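Local coordinates for protein superoxide dismutase [Fe] (Methanothermobacter thermautotrophicus, PDB 1MA1) that converts superoxide radicals into hydrogen peroxide and oxygen at an iron centre, one iron per subunit of a homotetramer, at residues 6-10 against 45-50. Residues are numbered along the deposited sequence; the frame is centred on the assembly and turned at random.
Sequences KKFYE and ANALLR
The Phe8 ring turns its edge to Asn46, whose OD1 lies in the ring plane 3.3 Å from CD1 of Phe8; ring and amide planes stand 83° apart. Further round, CE1 of Phe8 meets CG of Arg50 obliquely at 3.7 Å, with CB of Leu49 nearby. Tyr9 also has Asn46 OD1 near its ring plane, while CB of Ala45 comes in obliquely, 3.6 Å from Tyr9 CD2, and Leu49 CD1 approaches, also obliquely, from the opposite side of the ring plane, 4.0 Å from CE2 of Tyr9. One face of the Arg50 guanidinium lies over the Asn46 carbonyl oxygen, a turn back on its own helix.

The Asn46 amide hydrogen-bonds both the N-H and the C=O of Tyr9. Its OD1 takes Tyr9 N on a lone pair at 2.8 Å, and its ND2 gives a nearly straight bond (171°) to Tyr9 O. With CG anti to its carbonyl carbon (chi1 -77°), the Asn46 side chain reaches the extended N-terminal segment, and the paired bonds fix the amide's flip. A leucine here would probably leave Tyr9 N and O without their amide partners and this part of the backbone less firmly held against the helix.

The N-terminal segment thus lies along helix 27-57 of the alpha-hairpin domain. Tyr9 and Ala45 also pack on Val75 of helix 64-86, while Arg143 of the second subunit makes a cation-pi contact with Phe8.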
ATOM      1  N   LYS A   6      -8.952  29.203 -13.377  1.00 54.80           N
ATOM      2  CA  LYS A   6      -8.819  27.848 -12.849  1.00 51.36           C
ATOM      3  C   LYS A   6     -10.181  27.302 -12.446  1.00 47.61           C
ATOM      4  O   LYS A   6     -11.145  28.050 -12.336  1.00 48.94           O
ATOM      5  CB  LYS A   6      -7.895  27.851 -11.627  1.00 53.36           C
ATOM      6  CG  LYS A   6      -6.460  28.274 -11.921  1.00 55.45           C
ATOM      7  CD  LYS A   6      -5.752  27.281 -12.857  1.00 57.26           C
ATOM      8  CE  LYS A   6      -4.296  27.672 -13.092  1.00 57.26           C
ATOM      9  NZ  LYS A   6      -3.537  26.617 -13.807  1.00 57.14           N
ATOM     10  N   LYS A   7     -10.260  25.998 -12.215  1.00 42.13           N
ATOM     11  CA  LYS A   7     -11.526  25.384 -11.872  1.00 36.21           C
ATOM     12  C   LYS A   7     -11.336  24.296 -10.814  1.00 34.18           C
ATOM     13  O   LYS A   7     -10.271  23.681 -10.721  1.00 33.50           O
ATOM     14  CB  LYS A   7     -12.172  24.841 -13.144  1.00 34.61           C
ATOM     15  CG  LYS A   7     -13.599  24.391 -12.965  1.00 37.54           C
ATOM     16  CD  LYS A   7     -14.387  24.435 -14.270  1.00 36.98           C
ATOM     17  CE  LYS A   7     -13.819  23.500 -15.318  1.00 37.74           C
ATOM     18  NZ  LYS A   7     -14.704  23.370 -16.502  1.00 39.09           N
ATOM     19  N   PHE A   8     -12.357  24.084  -9.992  1.00 31.79           N
ATOM     20  CA  PHE A   8     -12.195  23.333  -8.749  1.00 28.79           C
ATOM     21  C   PHE A   8     -13.309  22.332  -8.521  1.00 28.08           C
ATOM     22  O   PHE A   8     -14.294  22.300  -9.252  1.00 30.63           O
ATOM     23  CB  PHE A   8     -12.131  24.281  -7.555  1.00 26.10           C
ATOM     24  CG  PHE A   8     -10.877  25.099  -7.501  1.00 25.92           C
ATOM     25  CD1 PHE A   8      -9.701  24.554  -7.000  1.00 24.89           C
ATOM     26  CD2 PHE A   8     -10.853  26.412  -7.990  1.00 25.49           C
ATOM     27  CE1 PHE A   8      -8.514  25.301  -6.984  1.00 21.27           C
ATOM     28  CE2 PHE A   8      -9.674  27.165  -7.982  1.00 19.73           C
ATOM     29  CZ  PHE A   8      -8.509  26.608  -7.479  1.00 21.37           C
ATOM     30  N   TYR A   9     -13.149  21.508  -7.499  1.00 26.72           N
ATOM     31  CA  TYR A   9     -14.136  20.493  -7.193  1.00 25.21           C
ATOM     32  C   TYR A   9     -15.250  21.090  -6.352  1.00 26.43           C
ATOM     33  O   TYR A   9     -15.007  21.969  -5.527  1.00 27.11           O
ATOM     34  CB  TYR A   9     -13.469  19.336  -6.447  1.00 20.41           C
ATOM     35  CG  TYR A   9     -12.595  18.470  -7.320  1.00 17.48           C
ATOM     36  CD1 TYR A   9     -13.160  17.609  -8.267  1.00 17.62           C
ATOM     37  CD2 TYR A   9     -11.203  18.487  -7.191  1.00 14.65           C
ATOM     38  CE1 TYR A   9     -12.364  16.794  -9.056  1.00 14.56           C
ATOM     39  CE2 TYR A   9     -10.401  17.677  -7.976  1.00 11.58           C
ATOM     40  CZ  TYR A   9     -10.982  16.835  -8.903  1.00 14.58           C
ATOM     41  OH  TYR A   9     -10.190  16.065  -9.719  1.00 17.70           O
ATOM     42  N   GLU A  10     -16.470  20.610  -6.562  1.00 27.51           N
ATOM     43  CA  GLU A  10     -17.579  20.930  -5.668  1.00 29.93           C
ATOM     44  C   GLU A  10     -18.348  19.694  -5.221  1.00 28.46           C
ATOM     45  O   GLU A  10     -18.437  18.704  -5.952  1.00 30.33           O
ATOM     46  CB  GLU A  10     -18.519  21.904  -6.361  1.00 32.40           C
ATOM     47  CG  GLU A  10     -17.901  23.274  -6.558  1.00 38.39           C
ATOM     48  CD  GLU A  10     -18.738  24.170  -7.443  1.00 42.61           C
ATOM     49  OE1 GLU A  10     -18.405  25.379  -7.556  1.00 46.26           O
ATOM     50  OE2 GLU A  10     -19.722  23.656  -8.025  1.00 43.55           O
ATOM     51  N   ALA A  45      -8.811  17.722  -2.129  1.00 19.38           N
ATOM     52  CA  ALA A  45      -8.359  17.826  -3.497  1.00 17.66           C
ATOM     53  C   ALA A  45      -8.140  19.288  -3.873  1.00 19.36           C
ATOM     54  O   ALA A  45      -7.164  19.617  -4.553  1.00 19.12           O
ATOM     55  CB  ALA A  45      -9.382  17.179  -4.430  1.00 17.38           C
ATOM     56  N   ASN A  46      -9.038  20.173  -3.436  1.00 18.80           N
ATOM     57  CA  ASN A  46      -8.906  21.582  -3.798  1.00 18.99           C
ATOM     58  C   ASN A  46      -7.700  22.247  -3.119  1.00 19.11           C
ATOM     59  O   ASN A  46      -6.975  23.024  -3.745  1.00 20.38           O
ATOM     60  CB  ASN A  46     -10.179  22.357  -3.452  1.00 18.65           C
ATOM     61  CG  ASN A  46     -11.312  22.113  -4.449  1.00 21.32           C
ATOM     62  OD1 ASN A  46     -11.083  21.841  -5.638  1.00 21.14           O
ATOM     63  ND2 ASN A  46     -12.542  22.238  -3.973  1.00 16.79           N
ATOM     64  N   ALA A  47      -7.480  21.945  -1.845  1.00 17.95           N
ATOM     65  CA  ALA A  47      -6.361  22.541  -1.132  1.00 17.43           C
ATOM     66  C   ALA A  47      -5.106  22.206  -1.880  1.00 18.90           C
ATOM     67  O   ALA A  47      -4.198  23.021  -1.992  1.00 21.75           O
ATOM     68  CB  ALA A  47      -6.268  22.004   0.266  1.00 16.77           C
ATOM     69  N   LEU A  48      -5.058  20.992  -2.401  1.00 20.74           N
ATOM     70  CA  LEU A  48      -3.849  20.473  -3.010  1.00 20.41           C
ATOM     71  C   LEU A  48      -3.664  21.105  -4.378  1.00 21.70           C
ATOM     72  O   LEU A  48      -2.552  21.464  -4.767  1.00 22.52           O
ATOM     73  CB  LEU A  48      -3.953  18.961  -3.128  1.00 19.71           C
ATOM     74  CG  LEU A  48      -2.728  18.237  -3.643  1.00 21.52           C
ATOM     75  CD1 LEU A  48      -1.519  18.567  -2.794  1.00 20.77           C
ATOM     76  CD2 LEU A  48      -3.015  16.767  -3.597  1.00 24.47           C
ATOM     77  N   LEU A  49      -4.762  21.250  -5.112  1.00 21.69           N
ATOM     78  CA  LEU A  49      -4.700  21.921  -6.390  1.00 22.40           C
ATOM     79  C   LEU A  49      -4.142  23.321  -6.213  1.00 24.53           C
ATOM     80  O   LEU A  49      -3.274  23.744  -6.963  1.00 27.16           O
ATOM     81  CB  LEU A  49      -6.080  21.988  -7.044  1.00 20.95           C
ATOM     82  CG  LEU A  49      -6.649  20.659  -7.559  1.00 18.86           C
ATOM     83  CD1 LEU A  49      -8.009  20.880  -8.191  1.00 18.38           C
ATOM     84  CD2 LEU A  49      -5.705  20.068  -8.571  1.00 16.70           C
ATOM     85  N   ARG A  50      -4.617  24.044  -5.209  1.00 25.60           N
ATOM     86  CA  ARG A  50      -4.123  25.392  -4.988  1.00 27.58           C
ATOM     87  C   ARG A  50      -2.635  25.395  -4.624  1.00 29.05           C
ATOM     88  O   ARG A  50      -1.860  26.244  -5.090  1.00 31.91           O
ATOM     89  CB  ARG A  50      -4.929  26.077  -3.889  1.00 26.75           C
ATOM     90  CG  ARG A  50      -6.313  26.511  -4.325  1.00 28.94           C
ATOM     91  CD  ARG A  50      -6.956  27.406  -3.273  1.00 33.08           C
ATOM     92  NE  ARG A  50      -7.125  26.706  -1.999  1.00 34.64           N
ATOM     93  CZ  ARG A  50      -8.171  25.938  -1.707  1.00 34.56           C
ATOM     94  NH1 ARG A  50      -9.153  25.790  -2.605  1.00 32.86           N
ATOM     95  NH2 ARG A  50      -8.213  25.298  -0.541  1.00 31.20           N
TER